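Local atomic coordinates of thioesterase (Streptomyces sp. WAC02707, PDB entry 6VAP), a protein that probably hydrolyses acyl thioesters stalled on the carrier domains of the borrelidin polyketide synthase, acting as a type II (editing) thioesterase of the alpha/beta-hydrolase fold. Residues 13-18 against 35-40; 25-30 against 41-46; 57-62 against 74-79; 103-108 against 182-187. One frame throughout, in Å; residues are numbered along the deposited sequence.

Interaction 1. Residues 13-18 against 35-40; sequences WIRQYR and GSATFY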
loop_
_atom_site.group_PDB
_atom_site.type_symbol
_atom_site.label_atom_id
_atom_site.label_comp_id
_atom_site.label_asym_id
_atom_site.label_seq_id
_atom_site.Cartn_x
_atom_site.Cartn_y
_atom_site.Cartn_z
ATOM N N TRP A 13 6.664 13.612 -0.294
ATOM C CA TRP A 13 5.806 12.443 -0.116
ATOM C C TRP A 13 5.872 11.447 -1.273
ATOM O O TRP A 13 5.816 10.231 -1.068
ATOM C CB TRP A 13 4.337 12.877 0.050
ATOM C CG TRP A 13 3.984 13.380 1.396
ATOM C CD1 TRP A 13 3.959 14.694 1.820
ATOM C CD2 TRP A 13 3.495 12.596 2.478
ATOM N NE1 TRP A 13 3.545 14.749 3.135
ATOM C CE2 TRP A 13 3.218 13.484 3.547
ATOM C CE3 TRP A 13 3.229 11.232 2.642
ATOM C CZ2 TRP A 13 2.753 13.046 4.772
ATOM C CZ3 TRP A 13 2.756 10.802 3.874
ATOM C CH2 TRP A 13 2.539 11.706 4.917
ATOM N N ILE A 14 5.956 11.946 -2.497
ATOM C CA ILE A 14 5.696 11.153 -3.692
ATOM C C ILE A 14 6.971 11.078 -4.500
ATOM O O ILE A 14 7.447 12.103 -4.996
ATOM C CB ILE A 14 4.555 11.744 -4.534
ATOM C CG1 ILE A 14 3.266 11.790 -3.682
ATOM C CG2 ILE A 14 4.358 10.913 -5.791
ATOM C CD1 ILE A 14 2.152 12.583 -4.286
ATOM N N ARG A 15 7.501 9.870 -4.669
ATOM C CA ARG A 15 8.754 9.657 -5.381
ATOM C C ARG A 15 8.440 9.047 -6.744
ATOM O O ARG A 15 7.836 7.971 -6.828
ATOM C CB ARG A 15 9.689 8.752 -4.580
ATOM C CG ARG A 15 9.912 9.199 -3.131
ATOM C CD ARG A 15 10.597 10.573 -3.089
ATOM N NE ARG A 15 10.414 11.218 -1.790
ATOM C CZ ARG A 15 11.301 11.200 -0.803
ATOM N NH1 ARG A 15 12.449 10.557 -0.957
ATOM N NH2 ARG A 15 11.030 11.830 0.338
ATOM N N GLN A 16 8.859 9.724 -7.800
ATOM C CA GLN A 16 8.693 9.277 -9.182
ATOM C C GLN A 16 10.080 8.872 -9.667
ATOM O O GLN A 16 10.919 9.724 -9.974
ATOM C CB GLN A 16 8.097 10.409 -10.016
ATOM C CG GLN A 16 7.823 10.047 -11.467
ATOM C CD GLN A 16 7.314 11.221 -12.277
ATOM O OE1 GLN A 16 7.330 12.351 -11.815
ATOM N NE2 GLN A 16 6.859 10.956 -13.487
ATOM N N TYR A 17 10.314 7.565 -9.746
ATOM C CA TYR A 17 11.654 7.072 -10.027
ATOM C C TYR A 17 11.980 7.066 -11.513
ATOM O O TYR A 17 13.154 7.173 -11.871
ATOM C CB TYR A 17 11.798 5.675 -9.432
ATOM C CG TYR A 17 11.797 5.684 -7.924
ATOM C CD1 TYR A 17 12.732 6.443 -7.204
ATOM C CD2 TYR A 17 10.895 4.900 -7.213
ATOM C CE1 TYR A 17 12.728 6.446 -5.817
ATOM C CE2 TYR A 17 10.863 4.911 -5.838
ATOM C CZ TYR A 17 11.785 5.676 -5.137
ATOM O OH TYR A 17 11.780 5.690 -3.763
ATOM N N ARG A 18 10.988 6.912 -12.382
ATOM C CA ARG A 18 11.213 6.844 -13.812
ATOM C C ARG A 18 10.287 7.798 -14.559
ATOM O O ARG A 18 9.205 8.134 -14.075
ATOM C CB ARG A 18 10.994 5.412 -14.311
ATOM C CG ARG A 18 11.937 4.376 -13.718
ATOM C CD ARG A 18 13.286 4.374 -14.389
ATOM N NE ARG A 18 14.091 3.220 -13.992
ATOM C CZ ARG A 18 14.922 3.202 -12.954
ATOM N NH1 ARG A 18 15.067 4.278 -12.192
ATOM N NH2 ARG A 18 15.611 2.106 -12.680
ATOM N N GLY A 35 8.558 -0.040 5.572
ATOM C CA GLY A 35 9.017 0.075 4.210
ATOM C C GLY A 35 9.188 1.516 3.783
ATOM O O GLY A 35 8.683 2.429 4.407
ATOM N N SER A 36 9.957 1.708 2.725
ATOM C CA SER A 36 10.220 3.018 2.152
ATOM C C SER A 36 9.776 3.021 0.699
ATOM O O SER A 36 9.492 1.962 0.120
ATOM C CB SER A 36 11.706 3.393 2.247
ATOM O OG SER A 36 12.172 3.285 3.585
ATOM N N ALA A 37 9.730 4.233 0.122
ATOM C CA ALA A 37 9.359 4.365 -1.281
ATOM C C ALA A 37 10.295 3.593 -2.196
ATOM O O ALA A 37 9.861 3.117 -3.257
ATOM C CB ALA A 37 9.334 5.828 -1.689
ATOM N N THR A 38 11.577 3.474 -1.820
ATOM C CA THR A 38 12.531 2.763 -2.662
ATOM C C THR A 38 12.129 1.306 -2.873
ATOM O O THR A 38 12.600 0.668 -3.823
ATOM C CB THR A 38 13.935 2.831 -2.044
ATOM O OG1 THR A 38 13.870 2.510 -0.645
ATOM C CG2 THR A 38 14.516 4.206 -2.198
ATOM N N PHE A 39 11.308 0.752 -1.979
ATOM C CA PHE A 39 10.833 -0.619 -2.143
ATOM C C PHE A 39 10.172 -0.827 -3.504
ATOM O O PHE A 39 10.242 -1.920 -4.083
ATOM C CB PHE A 39 9.844 -0.944 -1.025
ATOM C CG PHE A 39 9.189 -2.276 -1.163
ATOM C CD1 PHE A 39 9.860 -3.440 -0.798
ATOM C CD2 PHE A 39 7.891 -2.381 -1.614
ATOM C CE1 PHE A 39 9.241 -4.668 -0.912
ATOM C CE2 PHE A 39 7.284 -3.601 -1.718
ATOM C CZ PHE A 39 7.950 -4.746 -1.389
ATOM N N TYR A 40 9.537 0.208 -4.050
ATOM C CA TYR A 40 8.815 0.088 -5.314
ATOM C C TYR A 40 9.626 0.460 -6.547
ATOM O O TYR A 40 9.064 0.557 -7.644
ATOM C CB TYR A 40 7.562 0.928 -5.251
ATOM C CG TYR A 40 6.505 0.302 -4.375
ATOM C CD1 TYR A 40 5.857 -0.850 -4.778
ATOM C CD2 TYR A 40 6.140 0.883 -3.153
ATOM C CE1 TYR A 40 4.834 -1.439 -3.975
ATOM C CE2 TYR A 40 5.191 0.291 -2.339
ATOM C CZ TYR A 40 4.543 -0.846 -2.750
ATOM O OH TYR A 40 3.556 -1.389 -2.008
#
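Tyr17 makes most of this contact, laying the hydroxyl end of its ring on the first turn of the 3-10 segment 37-39. The van der Waals contacts centre on Ala37, whose methyl CB lies 3.2 Å from Tyr17 OH and 3.7 Å from Arg15 CG. Arg15 holds CG beside its backbone N (chi1 -52°), which brings it to that methyl; the bend at chi2 then leads the guanidinium away, to a salt bridge with Asp63 and a hydrogen bond to the backbone oxygen of Val12. The next residue, Thr38, brings its methyl CG2 to 3.5 Å from Tyr17 OH, while Thr38 OG1 takes a hydrogen bond from Gln62.

The polar contacts are close but badly aimed. Tyr17 OH is 3.0 Å from Thr38 N and 3.2 Å from Ala37 O, yet neither pair has the angle of a hydrogen bond. Ala37 O lies near the plane of the Tyr17 ring, at its edge by CE2, and already accepts the N-H of Tyr40 in the 3-10 turn.

Beyond the two segments, the Tyr17 ring stacks with His41, and Ala37 and Tyr17 both touch Ala55 of strand 52-56. Edge strand 14-15 and the residues after it thus meet the loop leading into helix 41-47 by shape and van der Waals contact, with the phenol oxygen crowded against a peptide group rather than bonded to it.

Interaction 2. Residues 25-30 against 41-46; sequences PQLICL and HPVAAA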
loop_
_atom_site.group_PDB
_atom_site.type_symbol
_atom_site.label_atom_id
_atom_site.label_comp_id
_atom_site.label_asym_id
_atom_site.label_seq_id
_atom_site.Cartn_x
_atom_site.Cartn_y
_atom_site.Cartn_z
ATOM N N PRO A 25 -1.199 5.638 -17.553
ATOM C CA PRO A 25 -1.974 5.554 -16.314
ATOM C C PRO A 25 -1.044 5.677 -15.131
ATOM O O PRO A 25 0.139 5.345 -15.226
ATOM C CB PRO A 25 -2.599 4.159 -16.370
ATOM C CG PRO A 25 -2.426 3.701 -17.789
ATOM C CD PRO A 25 -1.207 4.374 -18.303
ATOM N N GLN A 26 -1.609 6.102 -13.995
ATOM C CA GLN A 26 -0.861 6.330 -12.762
ATOM C C GLN A 26 -1.047 5.166 -11.789
ATOM O O GLN A 26 -2.143 4.616 -11.653
ATOM C CB GLN A 26 -1.285 7.624 -12.066
ATOM C CG GLN A 26 -0.678 8.881 -12.655
ATOM C CD GLN A 26 -0.957 10.103 -11.806
ATOM O OE1 GLN A 26 -1.817 10.076 -10.927
ATOM N NE2 GLN A 26 -0.229 11.180 -12.059
ATOM N N LEU A 27 0.037 4.769 -11.135
ATOM C CA LEU A 27 -0.002 3.737 -10.108
ATOM C C LEU A 27 0.627 4.324 -8.843
ATOM O O LEU A 27 1.808 4.699 -8.830
ATOM C CB LEU A 27 0.742 2.481 -10.557
ATOM C CG LEU A 27 0.899 1.449 -9.417
ATOM C CD1 LEU A 27 -0.413 0.806 -9.115
ATOM C CD2 LEU A 27 1.946 0.401 -9.733
ATOM N N ILE A 28 -0.176 4.447 -7.800
ATOM C CA ILE A 28 0.290 4.972 -6.525
ATOM C C ILE A 28 0.561 3.787 -5.637
ATOM O O ILE A 28 -0.347 2.989 -5.407
ATOM C CB ILE A 28 -0.755 5.898 -5.889
ATOM C CG1 ILE A 28 -1.122 7.032 -6.879
ATOM C CG2 ILE A 28 -0.226 6.500 -4.580
ATOM C CD1 ILE A 28 -2.479 7.610 -6.598
ATOM N N CYS A 29 1.777 3.667 -5.122
ATOM C CA CYS A 29 2.242 2.492 -4.389
ATOM C C CYS A 29 2.530 2.852 -2.940
ATOM O O CYS A 29 3.325 3.759 -2.675
ATOM C CB CYS A 29 3.523 1.947 -5.046
ATOM S SG CYS A 29 3.201 1.391 -6.727
ATOM N N LEU A 30 1.926 2.106 -2.022
ATOM C CA LEU A 30 1.991 2.350 -0.602
ATOM C C LEU A 30 2.835 1.260 0.034
ATOM O O LEU A 30 2.459 0.079 -0.008
ATOM C CB LEU A 30 0.588 2.365 0.012
ATOM C CG LEU A 30 -0.350 3.551 -0.331
ATOM C CD1 LEU A 30 0.317 4.876 -0.224
ATOM C CD2 LEU A 30 -0.907 3.358 -1.793
ATOM N N HIS A 41 10.934 0.623 -6.407
ATOM C CA HIS A 41 11.758 0.894 -7.581
ATOM C C HIS A 41 11.636 -0.185 -8.654
ATOM O O HIS A 41 11.508 0.163 -9.841
ATOM C CB HIS A 41 13.223 1.064 -7.162
ATOM C CG HIS A 41 13.946 2.136 -7.913
ATOM N ND1 HIS A 41 14.662 3.134 -7.284
ATOM C CD2 HIS A 41 14.072 2.355 -9.242
ATOM C CE1 HIS A 41 15.200 3.921 -8.200
ATOM N NE2 HIS A 41 14.861 3.467 -9.394
ATOM N N PRO A 42 11.609 -1.471 -8.331
ATOM C CA PRO A 42 11.371 -2.475 -9.386
ATOM C C PRO A 42 10.060 -2.296 -10.141
ATOM O O PRO A 42 10.002 -2.536 -11.357
ATOM C CB PRO A 42 11.396 -3.795 -8.617
ATOM C CG PRO A 42 12.148 -3.523 -7.357
ATOM C CD PRO A 42 11.776 -2.076 -7.003
ATOM N N VAL A 43 8.997 -1.868 -9.467
ATOM C CA VAL A 43 7.735 -1.619 -10.170
ATOM C C VAL A 43 7.901 -0.457 -11.160
ATOM O O VAL A 43 7.539 -0.532 -12.344
ATOM C CB VAL A 43 6.608 -1.347 -9.153
ATOM C CG1 VAL A 43 5.318 -1.007 -9.886
ATOM C CG2 VAL A 43 6.433 -2.525 -8.251
ATOM N N ALA A 44 8.461 0.644 -10.681
ATOM C CA ALA A 44 8.716 1.777 -11.558
ATOM C C ALA A 44 9.510 1.332 -12.776
ATOM O O ALA A 44 9.099 1.584 -13.917
ATOM C CB ALA A 44 9.458 2.872 -10.790
ATOM N N ALA A 45 10.609 0.591 -12.541
ATOM C CA ALA A 45 11.501 0.194 -13.629
ATOM C C ALA A 45 10.791 -0.716 -14.628
ATOM O O ALA A 45 11.070 -0.667 -15.827
ATOM C CB ALA A 45 12.736 -0.519 -13.057
ATOM N N ALA A 46 9.882 -1.567 -14.156
ATOM C CA ALA A 46 9.243 -2.557 -15.016
ATOM C C ALA A 46 8.019 -2.033 -15.747
ATOM O O ALA A 46 7.673 -2.567 -16.805
ATOM C CB ALA A 46 8.826 -3.775 -14.189
#
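Leu27 and Val43 reach each other through matching first torsions: in each, one branch extends opposite the backbone nitrogen, CG of Leu27 at chi1 172° and CG1 of Val43 at 177°. With chi2 of Leu27 at 72° for CD1, the other methyl, CD2, is the extended one and meets Val43 CG1 at 3.7 Å. The two side chains cross at about a right angle, so a single methyl of each does the touching. The same Val43 CG1 also faces the sulfur of Cys29, two residues further along the strand, though SG stays 4.5 Å away and adds only a light contact. Val43 CG1 therefore sits across from the two neighbouring side chains that strand 26-30 sends to this side of the sheet.

Strand 26-30, helix 41-47 and strand 52-56 form a beta-alpha-beta unit of the alpha/beta-hydrolase sheet, in which the helix covers the two parallel strands that it connects. The backbones stand well apart, 9.1 Å between CA of Leu27 and CA of Ala44, and the side chains fill the gap between helix and sheet. Ala44, beside Val43, turns to the other strand of the unit and touches Val53, which Cys29 also meets. Parts from further along the chain add to the packing: Leu243 of helix 239-250 packs on Val43 and Ala46, and Phe95 of the central strand 92-97 lies against Leu27. At the entrance to the helix, Tyr40 packs on Cys29 and gives its hydroxyl a hydrogen-bond partner in the carbonyl oxygen of Leu30.

Interaction 3. Residues 57-62 against 74-79; sequences QYPGRQ and DELANQ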
loop_
_atom_site.group_PDB
_atom_site.type_symbol
_atom_site.label_atom_id
_atom_site.label_comp_id
_atom_site.label_asym_id
_atom_site.label_seq_id
_atom_site.Cartn_x
_atom_site.Cartn_y
_atom_site.Cartn_z
ATOM N N GLN A 57 6.694 7.930 0.234
ATOM C CA GLN A 57 7.661 7.929 1.321
ATOM C C GLN A 57 6.989 8.478 2.564
ATOM O O GLN A 57 6.734 9.676 2.648
ATOM C CB GLN A 57 8.872 8.782 0.941
ATOM C CG GLN A 57 9.981 8.802 1.976
ATOM C CD GLN A 57 10.954 7.643 1.805
ATOM O OE1 GLN A 57 10.556 6.508 1.783
ATOM N NE2 GLN A 57 12.237 7.941 1.728
ATOM N N TYR A 58 6.775 7.638 3.559
ATOM C CA TYR A 58 6.183 8.113 4.801
ATOM C C TYR A 58 7.220 8.869 5.639
ATOM O O TYR A 58 8.424 8.633 5.520
ATOM C CB TYR A 58 5.633 6.958 5.623
ATOM C CG TYR A 58 4.801 5.951 4.871
ATOM C CD1 TYR A 58 3.785 6.352 4.015
ATOM C CD2 TYR A 58 5.026 4.587 5.030
ATOM C CE1 TYR A 58 3.011 5.422 3.352
ATOM C CE2 TYR A 58 4.254 3.671 4.415
ATOM C CZ TYR A 58 3.243 4.076 3.556
ATOM O OH TYR A 58 2.495 3.092 2.920
ATOM N N PRO A 59 6.778 9.802 6.476
ATOM C CA PRO A 59 7.713 10.482 7.381
ATOM C C PRO A 59 8.454 9.486 8.258
ATOM O O PRO A 59 7.925 8.432 8.632
ATOM C CB PRO A 59 6.812 11.382 8.229
ATOM C CG PRO A 59 5.565 11.584 7.390
ATOM C CD PRO A 59 5.393 10.279 6.622
ATOM N N GLY A 60 9.687 9.855 8.597
ATOM C CA GLY A 60 10.455 9.144 9.586
ATOM C C GLY A 60 11.481 8.173 9.052
ATOM O O GLY A 60 12.152 7.516 9.852
ATOM N N ARG A 61 11.640 8.060 7.743
ATOM C CA ARG A 61 12.577 7.110 7.167
ATOM C C ARG A 61 13.433 7.783 6.106
ATOM O O ARG A 61 12.983 8.698 5.409
ATOM C CB ARG A 61 11.842 5.912 6.556
ATOM C CG ARG A 61 11.000 6.267 5.335
ATOM C CD ARG A 61 9.681 5.509 5.369
ATOM N NE ARG A 61 8.899 5.877 6.542
ATOM C CZ ARG A 61 8.173 5.030 7.253
ATOM N NH1 ARG A 61 8.091 3.765 6.883
ATOM N NH2 ARG A 61 7.496 5.476 8.309
ATOM N N GLN A 62 14.677 7.309 5.996
ATOM C CA GLN A 62 15.609 7.783 4.980
ATOM C C GLN A 62 15.717 9.301 5.024
ATOM O O GLN A 62 16.134 9.859 6.037
ATOM C CB GLN A 62 15.187 7.289 3.597
ATOM C CG GLN A 62 15.069 5.753 3.515
ATOM C CD GLN A 62 14.594 5.285 2.146
ATOM O OE1 GLN A 62 13.915 6.010 1.434
ATOM N NE2 GLN A 62 14.958 4.061 1.777
ATOM N N ASP A 74 -5.338 6.866 9.379
ATOM C CA ASP A 74 -6.164 7.998 8.961
ATOM C C ASP A 74 -5.360 9.291 8.887
ATOM O O ASP A 74 -5.601 10.133 8.010
ATOM C CB ASP A 74 -7.351 8.173 9.905
ATOM C CG ASP A 74 -8.543 7.328 9.497
ATOM O OD1 ASP A 74 -8.962 7.412 8.321
ATOM O OD2 ASP A 74 -9.061 6.570 10.346
ATOM N N GLU A 75 -4.361 9.442 9.761
ATOM C CA GLU A 75 -3.513 10.625 9.705
ATOM C C GLU A 75 -2.584 10.545 8.509
ATOM O O GLU A 75 -2.395 11.541 7.805
ATOM C CB GLU A 75 -2.706 10.780 10.998
ATOM C CG GLU A 75 -3.540 11.243 12.182
ATOM C CD GLU A 75 -2.883 10.938 13.513
ATOM O OE1 GLU A 75 -3.604 10.873 14.533
ATOM O OE2 GLU A 75 -1.646 10.761 13.538
ATOM N N LEU A 76 -1.995 9.369 8.264
ATOM C CA LEU A 76 -1.233 9.170 7.032
ATOM C C LEU A 76 -2.068 9.541 5.812
ATOM O O LEU A 76 -1.611 10.268 4.923
ATOM C CB LEU A 76 -0.741 7.722 6.915
ATOM C CG LEU A 76 0.624 7.433 7.546
ATOM C CD1 LEU A 76 0.752 5.924 7.817
ATOM C CD2 LEU A 76 1.739 7.911 6.686
ATOM N N ALA A 77 -3.282 9.003 5.731
ATOM C CA ALA A 77 -4.166 9.297 4.605
ATOM C C ALA A 77 -4.551 10.775 4.523
ATOM O O ALA A 77 -4.529 11.376 3.441
ATOM C CB ALA A 77 -5.430 8.454 4.715
ATOM N N ASN A 78 -4.967 11.357 5.642
ATOM C CA ASN A 78 -5.418 12.733 5.613
ATOM C C ASN A 78 -4.304 13.664 5.174
ATOM O O ASN A 78 -4.554 14.625 4.446
ATOM C CB ASN A 78 -5.937 13.104 6.984
ATOM C CG ASN A 78 -7.319 12.544 7.258
ATOM O OD1 ASN A 78 -8.062 12.207 6.338
ATOM N ND2 ASN A 78 -7.670 12.433 8.553
ATOM N N GLN A 79 -3.075 13.427 5.633
ATOM C CA GLN A 79 -1.943 14.241 5.185
ATOM C C GLN A 79 -1.568 13.924 3.736
ATOM O O GLN A 79 -1.182 14.824 2.968
ATOM C CB GLN A 79 -0.734 14.003 6.108
ATOM C CG GLN A 79 -0.876 14.623 7.475
ATOM C CD GLN A 79 0.442 14.691 8.219
ATOM O OE1 GLN A 79 1.487 14.939 7.635
ATOM N NE2 GLN A 79 0.394 14.466 9.508
#
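Leu76 extends from helix 73-87 to the beginning of the turn at 58-61, and its CD2 methyl makes every close approach between the two segments. The tight part is its meeting with Tyr58, where Leu76 CD2 comes to 3.7 Å from Tyr58 CD1 and lies obliquely to the ring, with CB and CG of Tyr58 only slightly further off. The side chains cross at about a right angle. Tyr58 has further partners: its hydroxyl bonds to the carbonyl oxygen of Pro31, and its ring packs on Leu103 of helix 99-113.

Contact is looser beyond the ring. Pro59 CD stands 4.4 Å from the same Leu76 methyl, and one turn further along the helix the exposed Gln79 leans over the loop without touching it. Glu75 and Asn78 belong to the solvent side of the helix.

Hydrogen bonds within the loop help to shape it. The guanidinium of Arg61 folds back over CB of Tyr58, which lies 3.3 Å above its plane, and NH2 donates to Pro59 O at 3.0 Å with a nearly straight N-H...O angle of 165°, the oxygen in the guanidinium plane. Its NE adds weak bonds to Tyr58 O and Pro59 O, while NH1 makes a salt bridge to Asp177 and a hydrogen bond to Gly35 O. Gln57 NE2 reaches Gln62 OE1 at 2.6 Å, joining the two ends of the segment.

Tyr58 to Arg61 is a type II beta turn, with Gly60 at its third position where phi is positive (100°), in the loop that leads from strand 52-56 to helix 73-87 of this alpha/beta-hydrolase fold.

Interaction 4. Residues 103-108 against 182-187; sequences LAFELA and ETYRYR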
loop_
_atom_site.group_PDB
_atom_site.type_symbol
_atom_site.label_atom_id
_atom_site.label_comp_id
_atom_site.label_asym_id
_atom_site.label_seq_id
_atom_site.Cartn_x
_atom_site.Cartn_y
_atom_site.Cartn_z
ATOM N N LEU A 103 -3.833 1.614 4.038
ATOM C CA LEU A 103 -3.683 2.991 3.596
ATOM C C LEU A 103 -4.230 3.180 2.195
ATOM O O LEU A 103 -4.959 4.146 1.950
ATOM C CB LEU A 103 -2.222 3.399 3.671
ATOM C CG LEU A 103 -1.903 4.819 3.204
ATOM C CD1 LEU A 103 -2.757 5.846 3.959
ATOM C CD2 LEU A 103 -0.443 5.106 3.424
ATOM N N ALA A 104 -3.928 2.248 1.281
ATOM C CA ALA A 104 -4.442 2.342 -0.080
ATOM C C ALA A 104 -5.951 2.337 -0.101
ATOM O O ALA A 104 -6.555 3.064 -0.900
ATOM C CB ALA A 104 -3.908 1.210 -0.961
ATOM N N PHE A 105 -6.568 1.529 0.764
ATOM C CA PHE A 105 -8.016 1.471 0.811
ATOM C C PHE A 105 -8.590 2.771 1.328
ATOM O O PHE A 105 -9.628 3.218 0.852
ATOM C CB PHE A 105 -8.460 0.310 1.684
ATOM C CG PHE A 105 -9.891 0.417 2.154
ATOM C CD1 PHE A 105 -10.954 0.062 1.318
ATOM C CD2 PHE A 105 -10.173 0.814 3.424
ATOM C CE1 PHE A 105 -12.248 0.142 1.760
ATOM C CE2 PHE A 105 -11.462 0.889 3.869
ATOM C CZ PHE A 105 -12.511 0.551 3.035
ATOM N N GLU A 106 -7.967 3.349 2.348
ATOM C CA GLU A 106 -8.423 4.614 2.907
ATOM C C GLU A 106 -8.272 5.738 1.898
ATOM O O GLU A 106 -9.152 6.603 1.796
ATOM C CB GLU A 106 -7.641 4.900 4.191
ATOM C CG GLU A 106 -8.056 4.061 5.378
ATOM C CD GLU A 106 -9.509 4.344 5.781
ATOM O OE1 GLU A 106 -10.001 5.426 5.437
ATOM O OE2 GLU A 106 -10.125 3.474 6.411
ATOM N N LEU A 107 -7.168 5.737 1.147
ATOM C CA LEU A 107 -6.987 6.716 0.080
ATOM C C LEU A 107 -8.027 6.525 -1.007
ATOM O O LEU A 107 -8.587 7.499 -1.518
ATOM C CB LEU A 107 -5.574 6.605 -0.507
ATOM C CG LEU A 107 -4.465 6.997 0.437
ATOM C CD1 LEU A 107 -3.076 6.552 -0.120
ATOM C CD2 LEU A 107 -4.480 8.517 0.618
ATOM N N ALA A 108 -8.386 5.276 -1.290
ATOM C CA ALA A 108 -9.422 5.033 -2.286
ATOM C C ALA A 108 -10.754 5.624 -1.850
ATOM O O ALA A 108 -11.473 6.246 -2.638
ATOM C CB ALA A 108 -9.549 3.539 -2.549
ATOM N N GLU A 182 -1.526 -1.796 13.583
ATOM C CA GLU A 182 -2.167 -2.584 14.626
ATOM C C GLU A 182 -3.311 -1.866 15.332
ATOM O O GLU A 182 -4.203 -2.533 15.853
ATOM C CB GLU A 182 -1.121 -3.018 15.659
ATOM C CG GLU A 182 -0.288 -4.165 15.210
ATOM C CD GLU A 182 0.894 -4.448 16.145
ATOM O OE1 GLU A 182 1.588 -3.475 16.523
ATOM O OE2 GLU A 182 1.122 -5.640 16.503
ATOM N N THR A 183 -3.339 -0.541 15.355
ATOM C CA THR A 183 -4.395 0.190 16.042
ATOM C C THR A 183 -5.455 0.729 15.086
ATOM O O THR A 183 -6.300 1.522 15.507
ATOM C CB THR A 183 -3.798 1.363 16.846
ATOM O OG1 THR A 183 -3.236 2.343 15.940
ATOM C CG2 THR A 183 -2.689 0.849 17.789
ATOM N N TYR A 184 -5.399 0.363 13.807
ATOM C CA TYR A 184 -6.405 0.789 12.843
ATOM C C TYR A 184 -7.787 0.338 13.256
ATOM O O TYR A 184 -7.975 -0.819 13.621
ATOM C CB TYR A 184 -6.065 0.209 11.487
ATOM C CG TYR A 184 -7.058 0.447 10.381
ATOM C CD1 TYR A 184 -7.303 1.744 9.875
ATOM C CD2 TYR A 184 -7.827 -0.605 9.893
ATOM C CE1 TYR A 184 -8.235 1.946 8.886
ATOM C CE2 TYR A 184 -8.771 -0.401 8.889
ATOM C CZ TYR A 184 -8.936 0.848 8.360
ATOM O OH TYR A 184 -9.890 1.047 7.357
ATOM N N ARG A 185 -8.778 1.243 13.205
ATOM C CA ARG A 185 -10.189 0.956 13.512
ATOM C C ARG A 185 -10.981 1.306 12.239
ATOM O O ARG A 185 -10.967 2.445 11.920
ATOM C CB ARG A 185 -10.611 1.727 14.770
ATOM C CG ARG A 185 -9.638 1.578 15.935
ATOM C CD ARG A 185 -10.088 2.098 17.287
ATOM N NE ARG A 185 -9.957 3.547 17.383
ATOM C CZ ARG A 185 -10.657 4.351 18.205
ATOM N NH1 ARG A 185 -11.586 3.878 19.026
ATOM N NH2 ARG A 185 -10.428 5.645 18.181
ATOM N N TYR A 186 -11.547 0.340 11.517
ATOM C CA TYR A 186 -12.353 0.559 10.332
ATOM C C TYR A 186 -13.627 1.270 10.748
ATOM O O TYR A 186 -14.348 0.820 11.639
ATOM C CB TYR A 186 -12.678 -0.774 9.666
ATOM C CG TYR A 186 -13.700 -0.671 8.562
ATOM C CD1 TYR A 186 -13.431 0.038 7.390
ATOM C CD2 TYR A 186 -14.921 -1.300 8.673
ATOM C CE1 TYR A 186 -14.353 0.132 6.408
ATOM C CE2 TYR A 186 -15.860 -1.227 7.670
ATOM C CZ TYR A 186 -15.566 -0.513 6.527
ATOM O OH TYR A 186 -16.493 -0.417 5.522
ATOM N N ARG A 187 -13.885 2.400 10.145
ATOM C CA ARG A 187 -15.163 3.069 10.365
ATOM C C ARG A 187 -16.043 2.801 9.161
ATOM O O ARG A 187 -15.662 3.201 8.067
ATOM C CB ARG A 187 -14.973 4.568 10.553
ATOM C CG ARG A 187 -13.723 4.910 11.333
ATOM C CD ARG A 187 -13.587 6.409 11.519
ATOM N NE ARG A 187 -12.271 6.769 12.043
ATOM C CZ ARG A 187 -11.488 7.720 11.541
ATOM N NH1 ARG A 187 -11.871 8.429 10.487
ATOM N NH2 ARG A 187 -10.312 7.962 12.099
HETATM O O HOH W 1 -11.671 3.781 8.767
#
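The Tyr184 ring carries the backbone N of Tyr186 over one face, 3.9 Å above the plane and offset toward the rim, and has Glu106 OE2 at its edge, in plane. Phe105 is met at its own edge as well: Tyr184 OH lies 3.8 Å from its CE2 and Tyr186 CE1 3.9 Å from its CZ, both near the ring plane. The hydroxyl of Tyr184 also lies in the plane of the Tyr186 ring, at the edge.

That hydroxyl donates a short hydrogen bond, 2.6 Å long, to Glu106 OE2, which accepts with its anti lone pair, the one turned away from OE1; carboxylate and phenol planes are 64° apart. The same oxygen accepts from a water at 2.8 Å, and this water in turn accepts the N-H of Arg187, so one carboxylate oxygen holds the loop at two points. Its partner OE1 pairs with Arg110, and the charge nearby would probably favour the ionised acid.

Helix 99-113 thus receives the loop between helix 167-182 and strand 196-201, with Ile73 and Asp74 of helix 73-87 against Glu106 and His218 meeting the rings of Phe105 and Tyr186.

Interactions 1 and 2 interlock along the chain, their segments alternating, with centres about 8 Å apart; interactions 3 and 4 follow in series, their centres about 13 Å apart. Interaction 1 runs from edge strand 14-15 into the loop that starts helix 41-47, and interaction 2 packs that helix on strand 26-30 of the same sheet. Interactions 3 and 4 pack loops on helices 73-87 and 99-113 and meet where these adjoin, with Asp74 bridged to Arg187. Leu30 links interaction 2 to helix 99-113 through Leu103, Ala104 and Leu107. Interactions 2 and 4 lie on opposite sides of the chain's centre, within one alpha/beta-hydrolase fold.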